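Local coordinates for protein streptomycin 3''-adenylyltransferase (Enterococcus faecalis, PDB 6SXJ) that transfers an adenylyl group from ATP to the 9-hydroxyl of spectinomycin, giving bacteria resistance to spectinomycin but not to streptomycin, at residues N26-Y31 against V52-L57; L87-Q92 against K103-Y108; Q93-W98 against E152-I157. One frame throughout, in Å; residues are numbered along the deposited sequence.

Overall arrangement
Two kinds of join are illustrated here. Contacts 1 and 2 belong to one mixed sheet, where strands 47-53 and 85-91 run side by side, and their centres lie about 9 Å apart. Both combine backbone pairing with a classic bulge, yet contact 2 is buried, whereas contact 1 is partly exposed at the end where a side-chain amide replaces strand pairing. The two are bonded directly through L57 N and E105 OE2. Contact 3, also only partly buried, joins two loops by apolar packing; its first segment continues from the strand of contact 2 as the hairpin's connecting loop. L153 and L154 bring its second segment against Y31 and I90.

Contact 1 (N26-Y31 against V52-L57); sequences NLIGTY and VVSEPL
N26 turns its CG anti to the backbone N (chi1 -167°), and a small chi2 of 25° then sets its amide alongside the backbone of S54 and E55. The amide is gripped at both ends, much as one peptide group pairs with another. N26 OD1 takes the E55 N-H at 2.9 Å on a lone pair in the carbonyl plane, while N26 ND2 gives a nearly straight bond of 3.0 Å to E55 O, which lies close to the amide plane. S54 N reaches OD1 from well above that plane and divides its N-H between OD1 and N26 O, so OD1 serves two donors. Further along, the strands of this antiparallel pair in the nucleotidyltransferase sheet are offset by a classic beta bulge: I28 and G29 both face V52. I28 N donates to V52 O at 2.8 Å, the bond from G29 N to the same oxygen is weak, and V52 N returns a nearly straight one to G29 O. I28 stretches its CD1 alongside the second strand, 3.4 Å from S54 OG and close to V52 CG1. Beyond the bulge, V52 CG2 meets CE1 of the Y31 ring, whose hydroxyl is held by the carbonyl of Y148.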
ATOM      1  N   ASN A  26       9.214 -22.458   4.345  1.00 64.67           N
ATOM      2  CA  ASN A  26       7.901 -21.881   4.595  1.00 64.65           C
ATOM      3  C   ASN A  26       7.477 -20.900   3.511  1.00 62.98           C
ATOM      4  O   ASN A  26       6.306 -20.506   3.483  1.00 61.45           O
ATOM      5  CB  ASN A  26       7.887 -21.178   5.954  1.00 69.61           C
ATOM      6  CG  ASN A  26       6.483 -20.839   6.422  1.00 62.06           C
ATOM      7  OD1 ASN A  26       5.509 -21.478   6.023  1.00 68.03           O
ATOM      8  ND2 ASN A  26       6.375 -19.824   7.270  1.00 58.56           N
ATOM      9  N   LEU A  27       8.388 -20.518   2.614  1.00 67.17           N
ATOM     10  CA  LEU A  27       8.128 -19.486   1.618  1.00 55.79           C
ATOM     11  C   LEU A  27       7.532 -20.121   0.369  1.00 58.73           C
ATOM     12  O   LEU A  27       8.181 -20.947  -0.282  1.00 64.89           O
ATOM     13  CB  LEU A  27       9.415 -18.736   1.273  1.00 61.35           C
ATOM     14  CG  LEU A  27       9.351 -17.716   0.135  1.00 55.93           C
ATOM     15  CD1 LEU A  27       8.393 -16.583   0.532  1.00 56.29           C
ATOM     16  CD2 LEU A  27      10.734 -17.164  -0.213  1.00 53.87           C
ATOM     17  N   ILE A  28       6.307 -19.726   0.030  1.00 59.75           N
ATOM     18  CA  ILE A  28       5.648 -20.230  -1.170  1.00 56.63           C
ATOM     19  C   ILE A  28       5.952 -19.358  -2.382  1.00 61.05           C
ATOM     20  O   ILE A  28       6.244 -19.861  -3.471  1.00 53.61           O
ATOM     21  CB  ILE A  28       4.129 -20.338  -0.933  1.00 61.19           C
ATOM     22  CG1 ILE A  28       3.839 -21.306   0.212  1.00 55.47           C
ATOM     23  CG2 ILE A  28       3.433 -20.795  -2.206  1.00 61.13           C
ATOM     24  CD1 ILE A  28       2.371 -21.469   0.503  1.00 59.06           C
ATOM     25  N   GLY A  29       5.874 -18.043  -2.232  1.00 52.29           N
ATOM     26  CA  GLY A  29       6.071 -17.166  -3.366  1.00 43.53           C
ATOM     27  C   GLY A  29       6.417 -15.763  -2.916  1.00 54.34           C
ATOM     28  O   GLY A  29       5.997 -15.317  -1.846  1.00 47.37           O
ATOM     29  N   THR A  30       7.173 -15.074  -3.763  1.00 43.45           N
ATOM     30  CA  THR A  30       7.513 -13.670  -3.558  1.00 52.55           C
ATOM     31  C   THR A  30       7.057 -12.903  -4.789  1.00 56.80           C
ATOM     32  O   THR A  30       7.523 -13.175  -5.900  1.00 51.36           O
ATOM     33  CB  THR A  30       9.014 -13.482  -3.328  1.00 48.41           C
ATOM     34  OG1 THR A  30       9.489 -14.456  -2.390  1.00 53.27           O
ATOM     35  CG2 THR A  30       9.285 -12.100  -2.775  1.00 51.42           C
ATOM     36  N   TYR A  31       6.144 -11.954  -4.596  1.00 48.33           N
ATOM     37  CA  TYR A  31       5.594 -11.182  -5.698  1.00 40.99           C
ATOM     38  C   TYR A  31       5.765  -9.698  -5.418  1.00 49.61           C
ATOM     39  O   TYR A  31       5.725  -9.260  -4.268  1.00 51.93           O
ATOM     40  CB  TYR A  31       4.105 -11.509  -5.925  1.00 44.96           C
ATOM     41  CG  TYR A  31       3.829 -12.992  -5.955  1.00 52.60           C
ATOM     42  CD1 TYR A  31       3.633 -13.700  -4.782  1.00 42.36           C
ATOM     43  CD2 TYR A  31       3.801 -13.693  -7.156  1.00 48.05           C
ATOM     44  CE1 TYR A  31       3.406 -15.056  -4.798  1.00 52.18           C
ATOM     45  CE2 TYR A  31       3.567 -15.056  -7.179  1.00 48.58           C
ATOM     46  CZ  TYR A  31       3.372 -15.732  -6.000  1.00 48.32           C
ATOM     47  OH  TYR A  31       3.144 -17.091  -6.011  1.00 49.62           O
ATOM     48  N   VAL A  52       3.856 -14.956   0.328  1.00 54.31           N
ATOM     49  CA  VAL A  52       2.913 -15.984   0.745  1.00 48.17           C
ATOM     50  C   VAL A  52       3.689 -17.122   1.389  1.00 55.71           C
ATOM     51  O   VAL A  52       4.695 -17.587   0.839  1.00 59.19           O
ATOM     52  CB  VAL A  52       2.072 -16.503  -0.433  1.00 52.45           C
ATOM     53  CG1 VAL A  52       1.074 -17.548   0.054  1.00 62.60           C
ATOM     54  CG2 VAL A  52       1.351 -15.351  -1.112  1.00 52.81           C
ATOM     55  N   VAL A  53       3.197 -17.586   2.538  1.00 56.90           N
ATOM     56  CA  VAL A  53       3.842 -18.612   3.340  1.00 59.27           C
ATOM     57  C   VAL A  53       2.818 -19.696   3.649  1.00 60.34           C
ATOM     58  O   VAL A  53       1.618 -19.535   3.427  1.00 61.54           O
ATOM     59  CB  VAL A  53       4.433 -18.041   4.645  1.00 60.40           C
ATOM     60  CG1 VAL A  53       5.585 -17.100   4.332  1.00 55.27           C
ATOM     61  CG2 VAL A  53       3.351 -17.331   5.455  1.00 61.94           C
ATOM     62  N   SER A  54       3.315 -20.818   4.163  1.00 63.60           N
ATOM     63  CA  SER A  54       2.457 -21.948   4.486  1.00 66.36           C
ATOM     64  C   SER A  54       1.918 -21.882   5.910  1.00 67.11           C
ATOM     65  O   SER A  54       0.727 -22.128   6.125  1.00 63.30           O
ATOM     66  CB  SER A  54       3.226 -23.257   4.288  1.00 72.14           C
ATOM     67  OG  SER A  54       3.201 -23.662   2.930  1.00 79.36           O
ATOM     68  N   GLU A  55       2.765 -21.561   6.879  1.00 65.39           N
ATOM     69  CA  GLU A  55       2.419 -21.561   8.291  1.00 77.18           C
ATOM     70  C   GLU A  55       2.840 -20.253   8.935  1.00 72.80           C
ATOM     71  O   GLU A  55       3.660 -19.509   8.381  1.00 66.72           O
ATOM     72  CB  GLU A  55       3.096 -22.724   9.032  1.00 77.05           C
ATOM     73  CG  GLU A  55       2.706 -24.101   8.535  1.00 86.18           C
ATOM     74  CD  GLU A  55       3.896 -25.026   8.419  1.00 93.68           C
ATOM     75  OE1 GLU A  55       4.820 -24.911   9.255  1.00 91.55           O
ATOM     76  OE2 GLU A  55       3.906 -25.864   7.492  1.00 99.66           O
ATOM     77  N   PRO A  56       2.307 -19.946  10.119  1.00 63.36           N
ATOM     78  CA  PRO A  56       2.680 -18.700  10.799  1.00 62.53           C
ATOM     79  C   PRO A  56       4.178 -18.602  11.038  1.00 70.51           C
ATOM     80  O   PRO A  56       4.919 -19.588  10.994  1.00 69.34           O
ATOM     81  CB  PRO A  56       1.911 -18.771  12.126  1.00 64.70           C
ATOM     82  CG  PRO A  56       0.745 -19.665  11.841  1.00 63.81           C
ATOM     83  CD  PRO A  56       1.246 -20.678  10.838  1.00 72.63           C
ATOM     84  N   LEU A  57       4.622 -17.377  11.292  1.00 65.65           N
ATOM     85  CA  LEU A  57       6.017 -17.097  11.583  1.00 67.52           C
ATOM     86  C   LEU A  57       6.191 -16.850  13.074  1.00 72.81           C
ATOM     87  O   LEU A  57       5.394 -16.140  13.697  1.00 72.43           O
ATOM     88  CB  LEU A  57       6.503 -15.879  10.799  1.00 69.46           C
ATOM     89  CG  LEU A  57       6.181 -15.830   9.306  1.00 68.85           C
ATOM     90  CD1 LEU A  57       7.006 -14.727   8.671  1.00 69.12           C
ATOM     91  CD2 LEU A  57       6.444 -17.163   8.641  1.00 67.67           C
TER

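Contact 2 (L87-Q92 against K103-Y108); sequences LTIIIQ and KQEFIY
I89 and F106 pack against each other, CD1 of the isoleucine lying 3.4 Å from CD2 of the F106 ring. F106 carries its CG anti to the backbone N (chi1 173°), which lays the ring along the strand toward L87, and L87 CD2 comes to the ring edge near its plane. The L87 and Y108 side chains continue this row with a looser meeting of their CB atoms.

On the reverse face, T88 and I107 pair: I107 CD1 reaches T88 OG1 at 3.4 Å. That hydroxyl is also bound at 2.6 Å to a water, and the water donates to Q104 OE1. Q104 crosses the threonine at about a right angle, its chain extended, and its OE1 also accepts from N127, so the water-linked pair is held from outside as well.

Behind the side chains lies the backbone ladder. L87 N bonds almost straight to Y108 O, Y108 N answers to L87 O at 2.8 Å, and I89 N bonds to F106 O. I89 O instead takes the N-H of E105, one residue out of step, because E105 and F106 both face I89. E105 bends at chi2 (73°), bringing OE1 to within 3.7 Å of I91 CD1. Its other oxygen, OE2, accepts from the backbone of L57, which helps fix the carboxylate's position in a buried setting.

Further out, helix 59-69 covers the face bearing I89, F106 and Y108, and helix 130-139 packs on T88 and I90. The whole is an antiparallel beta hairpin with a classic bulge, placed in the mixed sheet of the nucleotidyltransferase domain between the strand 47-53 and the short strand 125-126.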
ATOM      1  N   LEU A  87       6.337  -4.514   2.584  1.00 37.32           N
ATOM      2  CA  LEU A  87       6.251  -5.958   2.420  1.00 43.95           C
ATOM      3  C   LEU A  87       5.188  -6.528   3.342  1.00 43.91           C
ATOM      4  O   LEU A  87       5.260  -6.335   4.557  1.00 43.18           O
ATOM      5  CB  LEU A  87       7.595  -6.631   2.718  1.00 33.58           C
ATOM      6  CG  LEU A  87       7.674  -8.134   2.442  1.00 41.26           C
ATOM      7  CD1 LEU A  87       9.021  -8.481   1.779  1.00 48.92           C
ATOM      8  CD2 LEU A  87       7.514  -8.919   3.710  1.00 37.71           C
ATOM      9  N   THR A  88       4.247  -7.276   2.762  1.00 49.85           N
ATOM     10  CA  THR A  88       3.170  -7.937   3.482  1.00 51.02           C
ATOM     11  C   THR A  88       3.294  -9.445   3.316  1.00 51.92           C
ATOM     12  O   THR A  88       3.612  -9.935   2.228  1.00 48.17           O
ATOM     13  CB  THR A  88       1.796  -7.493   2.965  1.00 43.64           C
ATOM     14  OG1 THR A  88       1.658  -6.079   3.125  1.00 43.07           O
ATOM     15  CG2 THR A  88       0.689  -8.208   3.716  1.00 56.77           C
ATOM     16  N   ILE A  89       3.016 -10.175   4.391  1.00 44.35           N
ATOM     17  CA  ILE A  89       3.050 -11.632   4.397  1.00 49.86           C
ATOM     18  C   ILE A  89       1.651 -12.138   4.711  1.00 56.89           C
ATOM     19  O   ILE A  89       1.038 -11.715   5.701  1.00 51.80           O
ATOM     20  CB  ILE A  89       4.067 -12.172   5.422  1.00 51.47           C
ATOM     21  CG1 ILE A  89       5.451 -11.570   5.164  1.00 44.69           C
ATOM     22  CG2 ILE A  89       4.105 -13.690   5.377  1.00 54.34           C
ATOM     23  CD1 ILE A  89       6.532 -12.081   6.084  1.00 54.66           C
ATOM     24  N   ILE A  90       1.152 -13.041   3.874  1.00 46.25           N
ATOM     25  CA  ILE A  90      -0.097 -13.740   4.133  1.00 47.09           C
ATOM     26  C   ILE A  90       0.173 -15.238   4.158  1.00 58.94           C
ATOM     27  O   ILE A  90       1.103 -15.738   3.511  1.00 54.98           O
ATOM     28  CB  ILE A  90      -1.180 -13.407   3.085  1.00 50.61           C
ATOM     29  CG1 ILE A  90      -0.628 -13.605   1.668  1.00 52.10           C
ATOM     30  CG2 ILE A  90      -1.687 -11.986   3.276  1.00 58.18           C
ATOM     31  CD1 ILE A  90      -1.688 -13.551   0.598  1.00 46.26           C
ATOM     32  N   ILE A  91      -0.648 -15.947   4.931  1.00 49.91           N
ATOM     33  CA  ILE A  91      -0.671 -17.404   4.955  1.00 52.60           C
ATOM     34  C   ILE A  91      -1.707 -17.858   3.946  1.00 60.36           C
ATOM     35  O   ILE A  91      -2.845 -17.376   3.960  1.00 54.00           O
ATOM     36  CB  ILE A  91      -1.010 -17.930   6.361  1.00 56.37           C
ATOM     37  CG1 ILE A  91      -0.067 -17.318   7.390  1.00 55.62           C
ATOM     38  CG2 ILE A  91      -0.929 -19.449   6.393  1.00 57.79           C
ATOM     39  CD1 ILE A  91      -0.052 -18.035   8.721  1.00 66.76           C
ATOM     40  N   GLN A  92      -1.322 -18.774   3.053  1.00 58.47           N
ATOM     41  CA  GLN A  92      -2.239 -19.166   1.990  1.00 57.88           C
ATOM     42  C   GLN A  92      -3.551 -19.694   2.564  1.00 59.84           C
ATOM     43  O   GLN A  92      -4.635 -19.332   2.096  1.00 61.32           O
ATOM     44  CB  GLN A  92      -1.598 -20.216   1.086  1.00 57.25           C
ATOM     45  CG  GLN A  92      -2.363 -20.436  -0.204  1.00 54.49           C
ATOM     46  CD  GLN A  92      -1.858 -21.636  -0.983  1.00 59.93           C
ATOM     47  OE1 GLN A  92      -0.755 -22.131  -0.742  1.00 61.79           O
ATOM     48  NE2 GLN A  92      -2.664 -22.109  -1.926  1.00 60.34           N
ATOM     49  N   LYS A 103      -6.951 -11.919   6.928  1.00 53.13           N
ATOM     50  CA  LYS A 103      -5.890 -12.056   7.910  1.00 53.51           C
ATOM     51  C   LYS A 103      -4.530 -11.730   7.300  1.00 53.43           C
ATOM     52  O   LYS A 103      -4.215 -12.130   6.175  1.00 56.50           O
ATOM     53  CB  LYS A 103      -5.886 -13.474   8.483  1.00 70.47           C
ATOM     54  CG  LYS A 103      -7.068 -13.789   9.423  1.00 62.97           C
ATOM     55  CD  LYS A 103      -7.238 -15.304   9.582  1.00 73.98           C
ATOM     56  CE  LYS A 103      -8.693 -15.708   9.812  1.00 77.07           C
ATOM     57  NZ  LYS A 103      -9.064 -16.947   9.055  1.00 79.49           N
ATOM     58  N   GLN A 104      -3.726 -11.003   8.071  1.00 55.34           N
ATOM     59  CA  GLN A 104      -2.416 -10.515   7.676  1.00 49.39           C
ATOM     60  C   GLN A 104      -1.413 -10.973   8.724  1.00 55.48           C
ATOM     61  O   GLN A 104      -1.564 -10.655   9.907  1.00 49.52           O
ATOM     62  CB  GLN A 104      -2.427  -8.987   7.560  1.00 53.80           C
ATOM     63  CG  GLN A 104      -1.052  -8.348   7.388  1.00 52.55           C
ATOM     64  CD  GLN A 104      -1.126  -6.836   7.271  1.00 48.00           C
ATOM     65  OE1 GLN A 104      -1.639  -6.303   6.285  1.00 52.31           O
ATOM     66  NE2 GLN A 104      -0.620  -6.137   8.278  1.00 46.83           N
ATOM     67  N   GLU A 105      -0.379 -11.696   8.288  1.00 51.62           N
ATOM     68  CA  GLU A 105       0.567 -12.322   9.206  1.00 56.06           C
ATOM     69  C   GLU A 105       1.691 -11.398   9.642  1.00 46.98           C
ATOM     70  O   GLU A 105       2.246 -11.581  10.731  1.00 57.14           O
ATOM     71  CB  GLU A 105       1.180 -13.567   8.548  1.00 53.07           C
ATOM     72  CG  GLU A 105       2.364 -14.158   9.311  1.00 63.17           C
ATOM     73  CD  GLU A 105       1.928 -14.870  10.578  1.00 66.08           C
ATOM     74  OE1 GLU A 105       0.715 -15.005  10.788  1.00 62.26           O
ATOM     75  OE2 GLU A 105       2.788 -15.308  11.364  1.00 70.30           O
ATOM     76  N   PHE A 106       2.065 -10.433   8.811  1.00 47.45           N
ATOM     77  CA  PHE A 106       3.239  -9.619   9.076  1.00 47.79           C
ATOM     78  C   PHE A 106       3.247  -8.475   8.082  1.00 46.86           C
ATOM     79  O   PHE A 106       2.798  -8.623   6.941  1.00 49.40           O
ATOM     80  CB  PHE A 106       4.528 -10.442   8.959  1.00 53.87           C
ATOM     81  CG  PHE A 106       5.786  -9.626   9.053  1.00 57.36           C
ATOM     82  CD1 PHE A 106       6.324  -9.311  10.285  1.00 54.62           C
ATOM     83  CD2 PHE A 106       6.437  -9.180   7.904  1.00 54.18           C
ATOM     84  CE1 PHE A 106       7.482  -8.565  10.381  1.00 54.91           C
ATOM     85  CE2 PHE A 106       7.595  -8.428   7.993  1.00 49.24           C
ATOM     86  CZ  PHE A 106       8.120  -8.123   9.237  1.00 56.28           C
ATOM     87  N   ILE A 107       3.763  -7.335   8.525  1.00 44.40           N
ATOM     88  CA  ILE A 107       3.913  -6.176   7.659  1.00 55.54           C
ATOM     89  C   ILE A 107       5.230  -5.499   7.998  1.00 58.80           C
ATOM     90  O   ILE A 107       5.464  -5.138   9.158  1.00 46.66           O
ATOM     91  CB  ILE A 107       2.744  -5.187   7.809  1.00 47.46           C
ATOM     92  CG1 ILE A 107       3.044  -3.884   7.062  1.00 48.06           C
ATOM     93  CG2 ILE A 107       2.467  -4.913   9.286  1.00 61.18           C
ATOM     94  CD1 ILE A 107       2.966  -4.009   5.528  1.00 52.88           C
ATOM     95  N   TYR A 108       6.086  -5.324   6.989  1.00 42.86           N
ATOM     96  CA  TYR A 108       7.168  -4.355   7.052  1.00 40.27           C
ATOM     97  C   TYR A 108       6.696  -3.080   6.371  1.00 41.93           C
ATOM     98  O   TYR A 108       6.202  -3.123   5.238  1.00 46.45           O
ATOM     99  CB  TYR A 108       8.465  -4.825   6.381  1.00 49.71           C
ATOM    100  CG  TYR A 108       9.558  -3.799   6.627  1.00 48.03           C
ATOM    101  CD1 TYR A 108      10.431  -3.925   7.702  1.00 58.75           C
ATOM    102  CD2 TYR A 108       9.673  -2.670   5.827  1.00 44.53           C
ATOM    103  CE1 TYR A 108      11.401  -2.969   7.954  1.00 57.84           C
ATOM    104  CE2 TYR A 108      10.635  -1.717   6.070  1.00 49.63           C
ATOM    105  CZ  TYR A 108      11.492  -1.865   7.139  1.00 51.03           C
ATOM    106  OH  TYR A 108      12.447  -0.902   7.382  1.00 44.60           O
TER
HETATM  107  O   HOH W   1      -0.371  -5.034   4.429  1.00 44.31           O

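Contact 3 (Q93-W98 against E152-I157); sequences QEMVPW and ELLPDI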
ATOM      1  N   GLN A  93      -3.465 -20.562   3.577  1.00 60.42           N
ATOM      2  CA  GLN A  93      -4.657 -21.242   4.074  1.00 64.66           C
ATOM      3  C   GLN A  93      -5.600 -20.280   4.784  1.00 68.12           C
ATOM      4  O   GLN A  93      -6.809 -20.530   4.843  1.00 70.79           O
ATOM      5  CB  GLN A  93      -4.253 -22.381   5.011  1.00 70.58           C
ATOM      6  CG  GLN A  93      -3.516 -21.918   6.263  1.00 78.27           C
ATOM      7  CD  GLN A  93      -3.640 -22.896   7.419  1.00 89.55           C
ATOM      8  OE1 GLN A  93      -4.261 -23.954   7.290  1.00 90.37           O
ATOM      9  NE2 GLN A  93      -3.049 -22.544   8.558  1.00 94.25           N
ATOM     10  N   GLU A  94      -5.074 -19.181   5.328  1.00 64.69           N
ATOM     11  CA  GLU A  94      -5.905 -18.214   6.031  1.00 68.73           C
ATOM     12  C   GLU A  94      -6.796 -17.413   5.096  1.00 66.51           C
ATOM     13  O   GLU A  94      -7.679 -16.692   5.574  1.00 65.73           O
ATOM     14  CB  GLU A  94      -5.029 -17.261   6.841  1.00 61.24           C
ATOM     15  CG  GLU A  94      -4.326 -17.944   7.994  1.00 54.61           C
ATOM     16  CD  GLU A  94      -3.729 -16.967   8.958  1.00 59.08           C
ATOM     17  OE1 GLU A  94      -3.515 -15.816   8.525  1.00 55.78           O
ATOM     18  OE2 GLU A  94      -3.484 -17.349  10.128  1.00 71.74           O
ATOM     19  N   MET A  95      -6.594 -17.524   3.786  1.00 58.62           N
ATOM     20  CA  MET A  95      -7.430 -16.799   2.842  1.00 64.32           C
ATOM     21  C   MET A  95      -8.629 -17.600   2.350  1.00 64.28           C
ATOM     22  O   MET A  95      -9.494 -17.038   1.674  1.00 60.03           O
ATOM     23  CB  MET A  95      -6.607 -16.350   1.635  1.00 66.23           C
ATOM     24  CG  MET A  95      -5.198 -15.844   1.935  1.00 65.56           C
ATOM     25  SD  MET A  95      -5.016 -14.691   3.315  1.00 77.65           S
ATOM     26  CE  MET A  95      -5.998 -13.315   2.741  1.00 55.96           C
ATOM     27  N   VAL A  96      -8.757 -18.863   2.761  1.00 66.29           N
ATOM     28  CA  VAL A  96      -9.846 -19.729   2.325  1.00 64.12           C
ATOM     29  C   VAL A  96     -10.592 -20.196   3.571  1.00 70.30           C
ATOM     30  O   VAL A  96      -9.968 -20.627   4.532  1.00 76.42           O
ATOM     31  CB  VAL A  96      -9.338 -20.949   1.534  1.00 71.50           C
ATOM     32  CG1 VAL A  96      -8.622 -20.514   0.259  1.00 70.15           C
ATOM     33  CG2 VAL A  96      -8.427 -21.817   2.402  1.00 77.85           C
ATOM     34  N   PRO A  97     -11.939 -20.110   3.595  1.00 72.03           N
ATOM     35  CA  PRO A  97     -12.772 -19.442   2.583  1.00 69.83           C
ATOM     36  C   PRO A  97     -12.550 -17.932   2.638  1.00 66.45           C
ATOM     37  O   PRO A  97     -12.241 -17.413   3.714  1.00 68.34           O
ATOM     38  CB  PRO A  97     -14.202 -19.825   2.979  1.00 70.85           C
ATOM     39  CG  PRO A  97     -14.126 -20.149   4.438  1.00 70.70           C
ATOM     40  CD  PRO A  97     -12.740 -20.683   4.696  1.00 75.11           C
ATOM     41  N   TRP A  98     -12.682 -17.236   1.513  1.00 71.46           N
ATOM     42  CA  TRP A  98     -12.415 -15.805   1.516  1.00 73.44           C
ATOM     43  C   TRP A  98     -13.320 -15.102   2.522  1.00 73.82           C
ATOM     44  O   TRP A  98     -14.519 -15.386   2.611  1.00 73.26           O
ATOM     45  CB  TRP A  98     -12.624 -15.202   0.129  1.00 68.84           C
ATOM     46  CG  TRP A  98     -12.531 -13.705   0.158  1.00 74.71           C
ATOM     47  CD1 TRP A  98     -13.553 -12.817   0.004  1.00 74.13           C
ATOM     48  CD2 TRP A  98     -11.353 -12.923   0.386  1.00 74.67           C
ATOM     49  NE1 TRP A  98     -13.085 -11.531   0.109  1.00 74.92           N
ATOM     50  CE2 TRP A  98     -11.736 -11.569   0.351  1.00 76.54           C
ATOM     51  CE3 TRP A  98     -10.010 -13.236   0.621  1.00 71.03           C
ATOM     52  CZ2 TRP A  98     -10.821 -10.527   0.520  1.00 70.60           C
ATOM     53  CZ3 TRP A  98      -9.106 -12.200   0.795  1.00 67.76           C
ATOM     54  CH2 TRP A  98      -9.517 -10.863   0.745  1.00 62.60           C
ATOM     55  N   GLU A 152      -3.091 -18.484  -8.447  1.00 64.04           N
ATOM     56  CA  GLU A 152      -3.296 -19.870  -8.042  1.00 60.75           C
ATOM     57  C   GLU A 152      -3.310 -20.046  -6.530  1.00 57.14           C
ATOM     58  O   GLU A 152      -3.735 -21.100  -6.041  1.00 57.54           O
ATOM     59  CB  GLU A 152      -2.204 -20.780  -8.611  1.00 54.73           C
ATOM     60  CG  GLU A 152      -1.961 -20.653 -10.093  1.00 58.55           C
ATOM     61  CD  GLU A 152      -0.949 -21.672 -10.578  1.00 64.95           C
ATOM     62  OE1 GLU A 152       0.147 -21.264 -11.016  1.00 61.76           O
ATOM     63  OE2 GLU A 152      -1.248 -22.885 -10.498  1.00 69.51           O
ATOM     64  N   LEU A 153      -2.824 -19.060  -5.786  1.00 57.11           N
ATOM     65  CA  LEU A 153      -2.710 -19.165  -4.343  1.00 59.30           C
ATOM     66  C   LEU A 153      -3.775 -18.361  -3.610  1.00 50.92           C
ATOM     67  O   LEU A 153      -3.784 -18.361  -2.378  1.00 62.07           O
ATOM     68  CB  LEU A 153      -1.325 -18.699  -3.891  1.00 62.93           C
ATOM     69  CG  LEU A 153      -0.094 -19.250  -4.603  1.00 58.31           C
ATOM     70  CD1 LEU A 153       1.086 -18.335  -4.291  1.00 57.58           C
ATOM     71  CD2 LEU A 153       0.206 -20.673  -4.186  1.00 62.31           C
ATOM     72  N   LEU A 154      -4.669 -17.689  -4.337  1.00 55.17           N
ATOM     73  CA  LEU A 154      -5.674 -16.819  -3.752  1.00 64.34           C
ATOM     74  C   LEU A 154      -7.050 -17.148  -4.320  1.00 66.90           C
ATOM     75  O   LEU A 154      -7.189 -17.331  -5.536  1.00 62.93           O
ATOM     76  CB  LEU A 154      -5.357 -15.345  -4.037  1.00 62.77           C
ATOM     77  CG  LEU A 154      -4.254 -14.655  -3.237  1.00 58.37           C
ATOM     78  CD1 LEU A 154      -4.049 -13.256  -3.812  1.00 51.88           C
ATOM     79  CD2 LEU A 154      -4.590 -14.595  -1.771  1.00 58.90           C
ATOM     80  N   PRO A 155      -8.080 -17.215  -3.476  1.00 63.81           N
ATOM     81  CA  PRO A 155      -9.440 -17.410  -3.997  1.00 61.36           C
ATOM     82  C   PRO A 155      -9.912 -16.190  -4.772  1.00 64.27           C
ATOM     83  O   PRO A 155      -9.341 -15.101  -4.686  1.00 67.69           O
ATOM     84  CB  PRO A 155     -10.281 -17.619  -2.732  1.00 68.85           C
ATOM     85  CG  PRO A 155      -9.544 -16.844  -1.662  1.00 65.09           C
ATOM     86  CD  PRO A 155      -8.071 -16.981  -2.016  1.00 68.84           C
ATOM     87  N   ASP A 156     -10.978 -16.387  -5.544  1.00 69.43           N
ATOM     88  CA  ASP A 156     -11.646 -15.254  -6.167  1.00 73.83           C
ATOM     89  C   ASP A 156     -12.072 -14.279  -5.079  1.00 77.41           C
ATOM     90  O   ASP A 156     -12.627 -14.684  -4.053  1.00 75.62           O
ATOM     91  CB  ASP A 156     -12.850 -15.726  -6.980  1.00 73.71           C
ATOM     92  CG  ASP A 156     -12.456 -16.649  -8.122  1.00 86.17           C
ATOM     93  OD1 ASP A 156     -11.236 -16.830  -8.359  1.00 80.09           O
ATOM     94  OD2 ASP A 156     -13.364 -17.194  -8.786  1.00 89.09           O
ATOM     95  N   ILE A 157     -11.774 -13.004  -5.274  1.00 72.67           N
ATOM     96  CA  ILE A 157     -12.113 -11.979  -4.291  1.00 69.21           C
ATOM     97  C   ILE A 157     -13.262 -11.150  -4.871  1.00 79.33           C
ATOM     98  O   ILE A 157     -13.068 -10.457  -5.881  1.00 72.72           O
ATOM     99  CB  ILE A 157     -10.912 -11.098  -3.941  1.00 75.24           C
ATOM    100  CG1 ILE A 157      -9.721 -11.966  -3.537  1.00 73.69           C
ATOM    101  CG2 ILE A 157     -11.277 -10.147  -2.801  1.00 73.59           C
ATOM    102  CD1 ILE A 157      -8.444 -11.181  -3.292  1.00 69.59           C
TER
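W98 lies against P155 and I157 where the loop of the beta hairpin 85-91/103-108, part of the nucleotidyltransferase domain, faces the irregular segment leading into helix 159-173. This loop carries a cis peptide bond before P97, and it is joined to the other segment by apolar packing rather than by polar bonds.

The tryptophan illustrates how a single side chain can cover much of such a join. Its CB already touches the proline, 3.9 Å from P155 CG. With CG turned anti to the backbone N (chi1 172°), the indole is then carried past the proline to I157. At the five-membered ring, NE1 passes I157 CG2 and hydrogen-bonds to D161 OD1, which fixes the ring's polar edge. CE2 and CZ2 come closer to the same methyl, CZ2 at 3.4 Å, with that methyl offset toward the rim of the ring. At the tip, CH2 meets both I157 methyls, CG2 and CD1, more loosely. Between the two methyls, I157 CG1 stands almost exactly on the normal of the six-membered ring, 4.2 Å from its centroid, a CH-pi contact over the face.

M95 completes the join beside the proline. Its chain runs side by side with that of L154, pointing the same way, and its CG is 4.0 Å from L154 CD2; both residues pack on I90 of the sheet. V96 adds CG1 against P155 CD. On the proline ring itself, P155 CG sits just 3.3 Å from the carbonyl oxygen of M95.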